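Local coordinates for protein dihydrofolate reductase, putative (Aspergillus flavus, PDB 6DRS) that probably catalyses the NADPH-dependent reduction of dihydrofolate to tetrahydrofolate, and is seen here with NADP and an antifolate inhibitor bound, at residues 9-14 and 24-29; 157-162 and 195-200; 178-183 and 238-243. All coordinates share one frame; numbering follows the deposited sequence.

Interaction 1: residues 9-14 and 24-29. With NAP (NADP nicotinamide-adenine-dinucleotide phosphate), chain H.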
loop_
_atom_site.group_PDB
_atom_site.type_symbol
_atom_site.label_atom_id
_atom_site.label_comp_id
_atom_site.label_asym_id
_atom_site.label_seq_id
_atom_site.Cartn_x
_atom_site.Cartn_y
_atom_site.Cartn_z
ATOM N N LEU A 9 5.796 -0.581 5.013
ATOM C CA LEU A 9 4.730 -1.502 4.570
ATOM C C LEU A 9 3.374 -0.893 4.944
ATOM O O LEU A 9 3.177 -0.443 6.087
ATOM C CB LEU A 9 4.915 -2.843 5.282
ATOM C CG LEU A 9 6.078 -3.697 4.794
ATOM C CD1 LEU A 9 7.400 -2.962 4.947
ATOM C CD2 LEU A 9 6.099 -5.029 5.540
ATOM N N ILE A 10 2.459 -0.813 3.987
ATOM C CA ILE A 10 1.117 -0.375 4.301
ATOM C C ILE A 10 0.147 -1.473 3.867
ATOM O O ILE A 10 0.258 -2.017 2.737
ATOM C CB ILE A 10 0.796 0.977 3.652
ATOM C CG1 ILE A 10 -0.587 1.466 4.070
ATOM C CG2 ILE A 10 0.973 0.933 2.136
ATOM C CD1 ILE A 10 -0.966 2.802 3.490
ATOM N N VAL A 11 -0.801 -1.760 4.752
ATOM C CA VAL A 11 -1.652 -2.965 4.621
ATOM C C VAL A 11 -2.965 -2.720 5.356
ATOM O O VAL A 11 -2.989 -1.967 6.340
ATOM C CB VAL A 11 -0.922 -4.199 5.197
ATOM C CG1 VAL A 11 -0.811 -4.121 6.713
ATOM C CG2 VAL A 11 -1.551 -5.524 4.770
ATOM N N ALA A 12 -4.052 -3.325 4.871
ATOM C CA ALA A 12 -5.286 -3.467 5.661
ATOM C C ALA A 12 -5.416 -4.940 6.094
ATOM O O ALA A 12 -5.201 -5.846 5.280
ATOM C CB ALA A 12 -6.486 -2.965 4.894
ATOM N N THR A 13 -5.642 -5.196 7.387
ATOM C CA THR A 13 -5.833 -6.576 7.858
ATOM C C THR A 13 -7.186 -6.729 8.566
ATOM O O THR A 13 -7.791 -5.730 9.018
ATOM C CB THR A 13 -4.691 -7.098 8.735
ATOM O OG1 THR A 13 -4.776 -6.438 9.995
ATOM C CG2 THR A 13 -3.338 -6.911 8.107
ATOM N N THR A 14 -7.655 -7.985 8.586
ATOM C CA THR A 14 -8.844 -8.397 9.333
ATOM C C THR A 14 -8.467 -9.568 10.264
ATOM O O THR A 14 -7.778 -10.526 9.822
ATOM C CB THR A 14 -10.033 -8.656 8.401
ATOM O OG1 THR A 14 -11.164 -8.761 9.262
ATOM C CG2 THR A 14 -9.897 -9.893 7.535
ATOM N N LEU A 24 -4.064 -12.594 10.518
ATOM C CA LEU A 24 -4.422 -11.278 9.949
ATOM C C LEU A 24 -4.699 -11.463 8.446
ATOM O O LEU A 24 -3.769 -11.577 7.644
ATOM C CB LEU A 24 -3.272 -10.297 10.206
ATOM C CG LEU A 24 -2.976 -9.971 11.676
ATOM C CD1 LEU A 24 -1.805 -9.006 11.765
ATOM C CD2 LEU A 24 -4.204 -9.396 12.386
ATOM N N GLY A 25 -5.971 -11.578 8.092
ATOM C CA GLY A 25 -6.330 -11.899 6.731
ATOM C C GLY A 25 -6.273 -10.640 5.879
ATOM O O GLY A 25 -6.702 -9.568 6.339
ATOM N N ILE A 26 -5.760 -10.770 4.655
ATOM C CA ILE A 26 -5.541 -9.608 3.774
ATOM C C ILE A 26 -6.167 -9.833 2.392
ATOM O O ILE A 26 -6.463 -8.850 1.724
ATOM C CB ILE A 26 -4.047 -9.233 3.681
ATOM C CG1 ILE A 26 -3.235 -10.327 2.985
ATOM C CG2 ILE A 26 -3.500 -8.868 5.061
ATOM C CD1 ILE A 26 -1.905 -9.866 2.458
ATOM N N GLY A 27 -6.421 -11.081 1.987
ATOM C CA GLY A 27 -6.861 -11.346 0.615
ATOM C C GLY A 27 -7.665 -12.633 0.469
ATOM O O GLY A 27 -7.517 -13.579 1.263
ATOM N N LEU A 28 -8.507 -12.675 -0.555
ATOM C CA LEU A 28 -9.305 -13.866 -0.912
ATOM C C LEU A 28 -9.476 -13.863 -2.434
ATOM O O LEU A 28 -9.981 -12.881 -2.983
ATOM C CB LEU A 28 -10.687 -13.772 -0.243
ATOM C CG LEU A 28 -11.714 -14.834 -0.682
ATOM C CD1 LEU A 28 -11.359 -16.222 -0.155
ATOM C CD2 LEU A 28 -13.141 -14.428 -0.294
ATOM N N ASN A 29 -9.090 -14.958 -3.088
ATOM C CA ASN A 29 -9.407 -15.160 -4.531
ATOM C C ASN A 29 -8.801 -14.016 -5.369
ATOM O O ASN A 29 -9.466 -13.487 -6.256
ATOM C CB ASN A 29 -10.919 -15.297 -4.759
ATOM C CG ASN A 29 -11.499 -16.630 -4.302
ATOM O OD1 ASN A 29 -10.815 -17.656 -4.351
ATOM N ND2 ASN A 29 -12.752 -16.617 -3.849
HETATM P PA NAP H . 1.923 -10.904 -4.147
HETATM O O1A NAP H . 1.137 -9.653 -4.421
HETATM O O2A NAP H . 2.969 -11.117 -3.114
HETATM O O5B NAP H . 2.537 -11.406 -5.565
HETATM C C5B NAP H . 3.119 -12.707 -5.776
HETATM C C4B NAP H . 3.867 -12.596 -7.088
HETATM O O4B NAP H . 4.938 -11.661 -6.938
HETATM C C3B NAP H . 4.548 -13.882 -7.531
HETATM O O3B NAP H . 3.633 -14.715 -8.261
HETATM C C2B NAP H . 5.669 -13.351 -8.406
HETATM O O2B NAP H . 5.134 -12.855 -9.631
HETATM C C1B NAP H . 6.088 -12.083 -7.687
HETATM N N9A NAP H . 7.154 -12.352 -6.738
HETATM C C8A NAP H . 6.884 -12.656 -5.458
HETATM N N7A NAP H . 8.037 -12.856 -4.786
HETATM C C5A NAP H . 9.065 -12.668 -5.642
HETATM C C6A NAP H . 10.541 -12.732 -5.548
HETATM N N6A NAP H . 11.078 -13.023 -4.355
HETATM N N1A NAP H . 11.305 -12.485 -6.634
HETATM C C2A NAP H . 10.703 -12.182 -7.798
HETATM N N3A NAP H . 9.353 -12.108 -7.952
HETATM C C4A NAP H . 8.480 -12.341 -6.938
HETATM O O3 NAP H . 0.783 -12.083 -4.068
HETATM P PN NAP H . 0.043 -12.718 -2.762
HETATM O O1N NAP H . 0.967 -12.879 -1.628
HETATM O O2N NAP H . -0.670 -13.907 -3.367
HETATM O O5D NAP H . -1.046 -11.599 -2.420
HETATM C C5D NAP H . -2.017 -11.221 -3.364
HETATM C C4D NAP H . -3.278 -11.158 -2.531
HETATM O O4D NAP H . -3.034 -10.290 -1.423
HETATM C C3D NAP H . -4.504 -10.639 -3.244
HETATM O O3D NAP H . -5.642 -11.360 -2.701
HETATM C C2D NAP H . -4.535 -9.194 -2.825
HETATM O O2D NAP H . -5.846 -8.693 -2.886
HETATM C C1D NAP H . -4.018 -9.252 -1.404
HETATM N N1N NAP H . -3.444 -7.965 -0.957
HETATM C C2N NAP H . -4.018 -7.353 0.105
HETATM C C3N NAP H . -3.551 -6.111 0.583
HETATM C C7N NAP H . -4.214 -5.457 1.793
HETATM O O7N NAP H . -3.749 -4.427 2.292
HETATM N N7N NAP H . -5.320 -6.036 2.296
HETATM C C4N NAP H . -2.486 -5.493 -0.101
HETATM C C5N NAP H . -1.924 -6.152 -1.197
HETATM C C6N NAP H . -2.424 -7.384 -1.625
HETATM P P2B NAP H . 5.130 -13.754 -10.966
HETATM O O1X NAP H . 4.154 -14.893 -10.700
HETATM O O2X NAP H . 4.497 -12.823 -11.980
HETATM O O3X NAP H . 6.577 -14.140 -10.991
#
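I26 meets V11 and T13 through a single methyl, CG2, which lies 3.9 Å from V11 CG2 and 3.6 Å from T13 CG2. The V11 and I26 side chains cross at about a right angle and touch methyl to methyl, whereas T13 comes to I26 at a slant. In I26, CG2 stands anti to the carbonyl carbon, which turns it to strand 9-14, while CG1 sits between N and C (chi1 66°) and carries CD1 to within 4.0 Å of NAP C2N on the nicotinamide ring. One isoleucine thus packs on the strand with one branch and on the cofactor with the other. L24 approaches T13 with its CB, 3.8 Å from T13 CB, and its CD2 lies near T13 OG1.

The backbones form an antiparallel hydrogen-bonded pair at T14 and G25, joined by the bonds T14 N to G25 O and G25 N to T14 O. T14 CG2 rests 3.4 Å from G25 O, and T14 OG1 turns elsewhere, to the carbonyl of V181. This is the hairpin of strands 7-17 and 22-27 in the dihydrofolate reductase fold. The axes of the strand segments 9-14 and 24-27 make an angle of 123°, well away from antiparallel, and beyond the T13-I26 pair the strands diverge.

The nicotinamide carboxamide enters the splayed end. A12 N donates to NAP O7N at 2.8 Å along an almost straight path (172°), and NAP N7N donates to I26 O at 3.1 Å, with a weak second bond to A12 O. Both strands therefore grip the amide, which fixes its rotation. I26 and G27 together face T197, a classic beta bulge, and G27 CA passes 3.5 Å from NAP O3D of the nicotinamide ribose.

Interaction 2: residues 157-162 and 195-200. With NAP (NADP nicotinamide-adenine-dinucleotide phosphate), chain H.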
loop_
_atom_site.group_PDB
_atom_site.type_symbol
_atom_site.label_atom_id
_atom_site.label_comp_id
_atom_site.label_asym_id
_atom_site.label_seq_id
_atom_site.Cartn_x
_atom_site.Cartn_y
_atom_site.Cartn_z
ATOM N N GLY A 157 2.335 -4.682 -0.743
ATOM C CA GLY A 157 1.853 -6.061 -0.809
ATOM C C GLY A 157 2.197 -6.811 -2.099
ATOM O O GLY A 157 2.878 -6.286 -2.995
ATOM N N GLY A 158 1.744 -8.069 -2.193
ATOM C CA GLY A 158 0.965 -8.713 -1.123
ATOM C C GLY A 158 1.829 -9.532 -0.176
ATOM O O GLY A 158 2.944 -9.144 0.162
ATOM N N ALA A 159 1.304 -10.672 0.271
ATOM C CA ALA A 159 1.942 -11.470 1.340
ATOM C C ALA A 159 3.375 -11.840 0.964
ATOM O O ALA A 159 4.238 -11.732 1.807
ATOM C CB ALA A 159 1.118 -12.695 1.665
ATOM N N GLU A 160 3.642 -12.247 -0.282
ATOM C CA GLU A 160 5.023 -12.701 -0.643
ATOM C C GLU A 160 6.008 -11.527 -0.576
ATOM O O GLU A 160 7.092 -11.660 -0.022
ATOM C CB GLU A 160 5.076 -13.357 -2.026
ATOM C CG GLU A 160 4.285 -14.656 -2.117
ATOM C CD GLU A 160 4.365 -15.357 -3.473
ATOM O OE1 GLU A 160 3.366 -16.024 -3.882
ATOM O OE2 GLU A 160 5.416 -15.228 -4.133
ATOM N N ILE A 161 5.619 -10.393 -1.156
ATOM C CA ILE A 161 6.437 -9.170 -1.126
ATOM C C ILE A 161 6.616 -8.688 0.324
ATOM O O ILE A 161 7.746 -8.333 0.700
ATOM C CB ILE A 161 5.856 -8.091 -2.071
ATOM C CG1 ILE A 161 6.425 -8.198 -3.487
ATOM C CG2 ILE A 161 6.086 -6.694 -1.525
ATOM C CD1 ILE A 161 6.632 -9.611 -3.994
ATOM N N TYR A 162 5.550 -8.683 1.142
ATOM C CA TYR A 162 5.677 -8.243 2.553
ATOM C C TYR A 162 6.686 -9.142 3.284
ATOM O O TYR A 162 7.523 -8.652 4.064
ATOM C CB TYR A 162 4.362 -8.370 3.321
ATOM C CG TYR A 162 3.280 -7.370 3.002
ATOM C CD1 TYR A 162 3.542 -6.012 2.888
ATOM C CD2 TYR A 162 1.979 -7.794 2.824
ATOM C CE1 TYR A 162 2.538 -5.102 2.611
ATOM C CE2 TYR A 162 0.959 -6.902 2.532
ATOM C CZ TYR A 162 1.235 -5.549 2.448
ATOM O OH TYR A 162 0.216 -4.702 2.144
ATOM N N CYS A 195 -10.443 -15.612 4.224
ATOM C CA CYS A 195 -9.227 -15.116 3.572
ATOM C C CYS A 195 -8.355 -16.302 3.131
ATOM O O CYS A 195 -8.293 -17.297 3.853
ATOM C CB CYS A 195 -8.424 -14.268 4.551
ATOM S SG CYS A 195 -9.310 -12.784 5.104
ATOM N N ASP A 196 -7.696 -16.232 1.976
ATOM C CA ASP A 196 -6.732 -17.295 1.602
ATOM C C ASP A 196 -5.312 -16.733 1.686
ATOM O O ASP A 196 -4.330 -17.472 1.506
ATOM C CB ASP A 196 -6.998 -17.896 0.216
ATOM C CG ASP A 196 -7.170 -16.859 -0.887
ATOM O OD1 ASP A 196 -6.564 -15.792 -0.779
ATOM O OD2 ASP A 196 -7.935 -17.113 -1.833
ATOM N N THR A 197 -5.210 -15.426 1.960
ATOM C CA THR A 197 -3.893 -14.750 2.046
ATOM C C THR A 197 -3.843 -13.964 3.357
ATOM O O THR A 197 -4.820 -13.314 3.696
ATOM C CB THR A 197 -3.666 -13.848 0.824
ATOM O OG1 THR A 197 -4.106 -14.566 -0.331
ATOM C CG2 THR A 197 -2.223 -13.409 0.677
ATOM N N PHE A 198 -2.712 -14.061 4.066
ATOM C CA PHE A 198 -2.528 -13.512 5.409
ATOM C C PHE A 198 -1.227 -12.705 5.446
ATOM O O PHE A 198 -0.260 -13.011 4.728
ATOM C CB PHE A 198 -2.522 -14.640 6.454
ATOM C CG PHE A 198 -3.681 -15.592 6.288
ATOM C CD1 PHE A 198 -3.597 -16.669 5.411
ATOM C CD2 PHE A 198 -4.876 -15.390 6.964
ATOM C CE1 PHE A 198 -4.688 -17.512 5.208
ATOM C CE2 PHE A 198 -5.959 -16.239 6.768
ATOM C CZ PHE A 198 -5.867 -17.299 5.890
ATOM N N PHE A 199 -1.199 -11.694 6.310
ATOM C CA PHE A 199 0.049 -11.038 6.669
ATOM C C PHE A 199 1.030 -12.081 7.228
ATOM O O PHE A 199 0.614 -13.009 7.883
ATOM C CB PHE A 199 -0.250 -9.865 7.611
ATOM C CG PHE A 199 0.757 -8.747 7.506
ATOM C CD1 PHE A 199 0.877 -8.004 6.339
ATOM C CD2 PHE A 199 1.605 -8.455 8.560
ATOM C CE1 PHE A 199 1.822 -6.990 6.228
ATOM C CE2 PHE A 199 2.554 -7.445 8.447
ATOM C CZ PHE A 199 2.667 -6.720 7.280
ATOM N N PRO A 200 2.321 -11.957 6.928
ATOM C CA PRO A 200 3.322 -12.974 7.250
ATOM C C PRO A 200 3.703 -13.028 8.742
ATOM O O PRO A 200 4.402 -13.964 9.171
ATOM C CB PRO A 200 4.577 -12.647 6.417
ATOM C CG PRO A 200 4.099 -11.623 5.398
ATOM C CD PRO A 200 2.897 -10.945 6.018
HETATM P PA NAP H . 1.923 -10.904 -4.147
HETATM O O1A NAP H . 1.137 -9.653 -4.421
HETATM O O2A NAP H . 2.969 -11.117 -3.114
HETATM O O5B NAP H . 2.537 -11.406 -5.565
HETATM C C5B NAP H . 3.119 -12.707 -5.776
HETATM C C4B NAP H . 3.867 -12.596 -7.088
HETATM O O4B NAP H . 4.938 -11.661 -6.938
HETATM C C3B NAP H . 4.548 -13.882 -7.531
HETATM O O3B NAP H . 3.633 -14.715 -8.261
HETATM C C2B NAP H . 5.669 -13.351 -8.406
HETATM O O2B NAP H . 5.134 -12.855 -9.631
HETATM C C1B NAP H . 6.088 -12.083 -7.687
HETATM N N9A NAP H . 7.154 -12.352 -6.738
HETATM C C8A NAP H . 6.884 -12.656 -5.458
HETATM N N7A NAP H . 8.037 -12.856 -4.786
HETATM C C5A NAP H . 9.065 -12.668 -5.642
HETATM C C6A NAP H . 10.541 -12.732 -5.548
HETATM N N6A NAP H . 11.078 -13.023 -4.355
HETATM N N1A NAP H . 11.305 -12.485 -6.634
HETATM C C2A NAP H . 10.703 -12.182 -7.798
HETATM N N3A NAP H . 9.353 -12.108 -7.952
HETATM C C4A NAP H . 8.480 -12.341 -6.938
HETATM O O3 NAP H . 0.783 -12.083 -4.068
HETATM P PN NAP H . 0.043 -12.718 -2.762
HETATM O O1N NAP H . 0.967 -12.879 -1.628
HETATM O O2N NAP H . -0.670 -13.907 -3.367
HETATM O O5D NAP H . -1.046 -11.599 -2.420
HETATM C C5D NAP H . -2.017 -11.221 -3.364
HETATM C C4D NAP H . -3.278 -11.158 -2.531
HETATM O O4D NAP H . -3.034 -10.290 -1.423
HETATM C C3D NAP H . -4.504 -10.639 -3.244
HETATM O O3D NAP H . -5.642 -11.360 -2.701
HETATM C C2D NAP H . -4.535 -9.194 -2.825
HETATM O O2D NAP H . -5.846 -8.693 -2.886
HETATM C C1D NAP H . -4.018 -9.252 -1.404
HETATM N N1N NAP H . -3.444 -7.965 -0.957
HETATM C C2N NAP H . -4.018 -7.353 0.105
HETATM C C3N NAP H . -3.551 -6.111 0.583
HETATM C C7N NAP H . -4.214 -5.457 1.793
HETATM O O7N NAP H . -3.749 -4.427 2.292
HETATM N N7N NAP H . -5.320 -6.036 2.296
HETATM C C4N NAP H . -2.486 -5.493 -0.101
HETATM C C5N NAP H . -1.924 -6.152 -1.197
HETATM C C6N NAP H . -2.424 -7.384 -1.625
HETATM P P2B NAP H . 5.130 -13.754 -10.966
HETATM O O1X NAP H . 4.154 -14.893 -10.700
HETATM O O2X NAP H . 4.497 -12.823 -11.980
HETATM O O3X NAP H . 6.577 -14.140 -10.991
#
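Y162 and F199 meet as an oblique aromatic pair, their ring planes 58° apart and their centroids separated by 4.9 Å. The touching atom is F199 CE1, which lies over one face of the tyrosine ring, nearest to Y162 CD2 at 3.5 Å; G157 CA lies over the opposite face. Y162 holds CG anti to the carbonyl carbon and beside the backbone N (chi1 -73°), which carries its ring to F199. With CG anti to the backbone N (chi1 -151°), the phenyl group of F199 reaches back to the helix. The tyrosine hydroxyl extends past this pair to the carbonyl of I10.

P200 places CG 3.6 Å from A159 O and also near Y162 CB. One turn before Y162 on the helix, A159 points its methyl at strand 197-198, where CB lies 3.4 Å from F198 O and 3.6 Å from T197 CG2. T197 OG1 hydrogen-bonds D196 OD1 from the anti side of the carboxylate.

The helix start faces the cofactor. G158, at the N-cap and preceded by a cis peptide bond, donates from N to NAP O1A at 2.8 Å, and E160 N donates to NAP O1N at 3.1 Å. Weaker bonds run from E160 N and I161 N to NAP O2A. The helix dipole would probably favour the negative diphosphate here. A glycine pair with a cis peptide, followed by a helix N terminus on the diphosphate, is the characteristic cofactor site of dihydrofolate reductases.

Interaction 3: residues 178-183 and 238-243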
loop_
_atom_site.group_PDB
_atom_site.type_symbol
_atom_site.label_atom_id
_atom_site.label_comp_id
_atom_site.label_asym_id
_atom_site.label_seq_id
_atom_site.Cartn_x
_atom_site.Cartn_y
_atom_site.Cartn_z
ATOM N N MET A 178 -0.980 0.114 9.429
ATOM C CA MET A 178 -1.954 -0.962 9.280
ATOM C C MET A 178 -3.372 -0.431 9.505
ATOM O O MET A 178 -3.621 0.271 10.496
ATOM C CB MET A 178 -1.672 -2.111 10.254
ATOM C CG MET A 178 -2.722 -3.226 10.145
ATOM S SD MET A 178 -2.396 -4.673 11.176
ATOM C CE MET A 178 -0.896 -5.345 10.457
ATOM N N THR A 179 -4.289 -0.737 8.582
ATOM C CA THR A 179 -5.684 -0.492 8.840
ATOM C C THR A 179 -6.311 -1.796 9.350
ATOM O O THR A 179 -6.310 -2.812 8.627
ATOM C CB THR A 179 -6.434 -0.035 7.586
ATOM O OG1 THR A 179 -5.774 1.091 6.997
ATOM C CG2 THR A 179 -7.883 0.284 7.899
ATOM N N ASN A 180 -6.810 -1.781 10.592
ATOM C CA ASN A 180 -7.577 -2.912 11.180
ATOM C C ASN A 180 -9.029 -2.823 10.723
ATOM O O ASN A 180 -9.655 -1.771 10.827
ATOM C CB ASN A 180 -7.554 -2.942 12.708
ATOM C CG ASN A 180 -6.149 -3.100 13.205
ATOM O OD1 ASN A 180 -5.370 -3.837 12.606
ATOM N ND2 ASN A 180 -5.796 -2.326 14.214
ATOM N N VAL A 181 -9.514 -3.951 10.202
ATOM C CA VAL A 181 -10.868 -4.073 9.643
ATOM C C VAL A 181 -11.597 -5.184 10.414
ATOM O O VAL A 181 -11.113 -6.313 10.488
ATOM C CB VAL A 181 -10.834 -4.371 8.123
ATOM C CG1 VAL A 181 -12.225 -4.667 7.576
ATOM C CG2 VAL A 181 -10.199 -3.225 7.344
ATOM N N GLU A 182 -12.745 -4.855 10.982
ATOM C CA GLU A 182 -13.532 -5.815 11.736
ATOM C C GLU A 182 -15.001 -5.707 11.332
ATOM O O GLU A 182 -15.477 -4.606 11.073
ATOM C CB GLU A 182 -13.413 -5.531 13.230
ATOM C CG GLU A 182 -12.330 -6.361 13.872
ATOM C CD GLU A 182 -11.974 -5.973 15.292
ATOM O OE1 GLU A 182 -12.836 -5.385 15.978
ATOM O OE2 GLU A 182 -10.826 -6.257 15.695
ATOM N N LYS A 183 -15.728 -6.835 11.311
ATOM C CA LYS A 183 -17.205 -6.739 11.107
ATOM C C LYS A 183 -17.854 -6.188 12.390
ATOM O O LYS A 183 -17.345 -6.430 13.500
ATOM C CB LYS A 183 -17.769 -8.110 10.734
ATOM C CG LYS A 183 -17.479 -8.610 9.323
ATOM C CD LYS A 183 -18.528 -9.617 8.895
ATOM C CE LYS A 183 -18.466 -10.075 7.451
ATOM N NZ LYS A 183 -17.479 -11.166 7.336
ATOM N N ARG A 238 -16.071 -1.783 11.024
ATOM C CA ARG A 238 -15.386 -0.658 11.675
ATOM C C ARG A 238 -13.880 -0.771 11.357
ATOM O O ARG A 238 -13.350 -1.888 11.213
ATOM C CB ARG A 238 -15.757 -0.531 13.162
ATOM C CG ARG A 238 -15.406 -1.742 14.026
ATOM C CD ARG A 238 -15.581 -1.700 15.554
ATOM N NE ARG A 238 -14.705 -2.667 16.239
ATOM C CZ ARG A 238 -14.292 -2.633 17.520
ATOM N NH1 ARG A 238 -14.796 -1.776 18.396
ATOM N NH2 ARG A 238 -13.351 -3.469 17.929
ATOM N N ILE A 239 -13.192 0.375 11.233
ATOM C CA ILE A 239 -11.749 0.416 10.869
ATOM C C ILE A 239 -11.004 1.388 11.801
ATOM O O ILE A 239 -11.591 2.355 12.311
ATOM C CB ILE A 239 -11.563 0.799 9.376
ATOM C CG1 ILE A 239 -12.011 2.244 9.094
ATOM C CG2 ILE A 239 -12.234 -0.227 8.461
ATOM C CD1 ILE A 239 -11.495 2.837 7.792
ATOM N N GLN A 240 -9.718 1.129 12.001
ATOM C CA GLN A 240 -8.806 2.022 12.698
ATOM C C GLN A 240 -7.413 1.850 12.073
ATOM O O GLN A 240 -7.093 0.765 11.523
ATOM C CB GLN A 240 -8.779 1.767 14.210
ATOM C CG GLN A 240 -8.199 0.412 14.567
ATOM C CD GLN A 240 -7.765 0.191 15.997
ATOM O OE1 GLN A 240 -7.061 -0.767 16.287
ATOM N NE2 GLN A 240 -8.186 1.049 16.907
ATOM N N MET A 241 -6.582 2.901 12.188
ATOM C CA MET A 241 -5.238 2.918 11.601
ATOM C C MET A 241 -4.209 2.955 12.730
ATOM O O MET A 241 -4.334 3.734 13.667
ATOM C CB MET A 241 -5.076 4.122 10.664
ATOM C CG MET A 241 -5.768 3.927 9.297
ATOM S SD MET A 241 -7.572 4.080 9.294
ATOM C CE MET A 241 -7.927 4.294 7.550
ATOM N N VAL A 242 -3.219 2.076 12.672
ATOM C CA VAL A 242 -2.240 2.013 13.724
ATOM C C VAL A 242 -0.874 1.864 13.049
ATOM O O VAL A 242 -0.818 1.643 11.840
ATOM C CB VAL A 242 -2.551 0.876 14.729
ATOM C CG1 VAL A 242 -3.955 1.000 15.325
ATOM C CG2 VAL A 242 -2.381 -0.497 14.093
ATOM N N GLY A 243 0.218 1.992 13.790
ATOM C CA GLY A 243 1.503 1.723 13.194
ATOM C C GLY A 243 2.409 0.933 14.115
ATOM O O GLY A 243 2.317 1.021 15.340
#
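E182 and R238, N180 and Q240, and M178 and V242 face each other as hydrogen-bonded pairs of two antiparallel strands, with the non-hydrogen-bonded pairs T179-M241 and V181-I239 between them. These are strands 174-183 and 237-246 of the central sheet of the dihydrofolate reductase fold, and the axes of segments 178-183 and 238-243 make an angle of 156°.

Backbone bonds come two to each hydrogen-bonded pair. M178 N to V242 O is almost straight, and the shortest is N180 N to Q240 O at 2.7 Å. Between them, CA-H...O contacts fill in, the closest being I239 CA to N180 O at 3.0 Å.

On the face that carries T179, V181, I239 and M241 the packing is mainly apolar. V181 and I239 lie side by side, their CG2 methyls 3.8 Å apart. M241 runs alongside T179 with CG 3.7 Å from T179 OG1, and the bend at chi2 brings its CE back near the same hydroxyl; that hydroxyl is hydrogen-bonded to D40, and the threonine borders the inhibitor. Helix 38-49 lies against this face through A39 on I239 and F43 on M241.

The other face carries the polar pairs N180-Q240 and E182-R238, with M178 CB against V242 CG2 beside them. N180 ND2 donates to a lone pair of Q240 OE1 at 2.9 Å, in the carbonyl plane, although the two amide planes are turned 43° apart. W231 touches both residues and also makes a cation-pi contact with R238. E182 and R238 run side by side and point the same way, forming a salt bridge whose carboxylate and guanidinium planes differ by 25°. A single carboxylate oxygen takes it: R238 NH2 meets E182 OE1 on its syn side at 2.8 Å; R238 NE adds a weak bond to the same oxygen at 3.3 Å.

How the interactions relate
From the N terminus, interaction 1 comes first and closes the short hairpin between strands 7-17 and 22-27, complete before the others open. Interaction 2 then spans from helix 159-167 to strand 197-198. Interaction 3 starts within that span, at 178-183, and ends beyond it at 238-243, so these two loops cross. Strand 7-17 lies parallel to strand 174-183, which binds interaction 1 to interaction 3: T13 O lies 2.7 Å from V181 N. Strand 22-27 pairs with 197-198, joining interactions 1 and 2, which share the NADP cofactor and have centres about 7 Å apart. Interactions 2 and 3 do not touch, their centres lying about 16 Å apart.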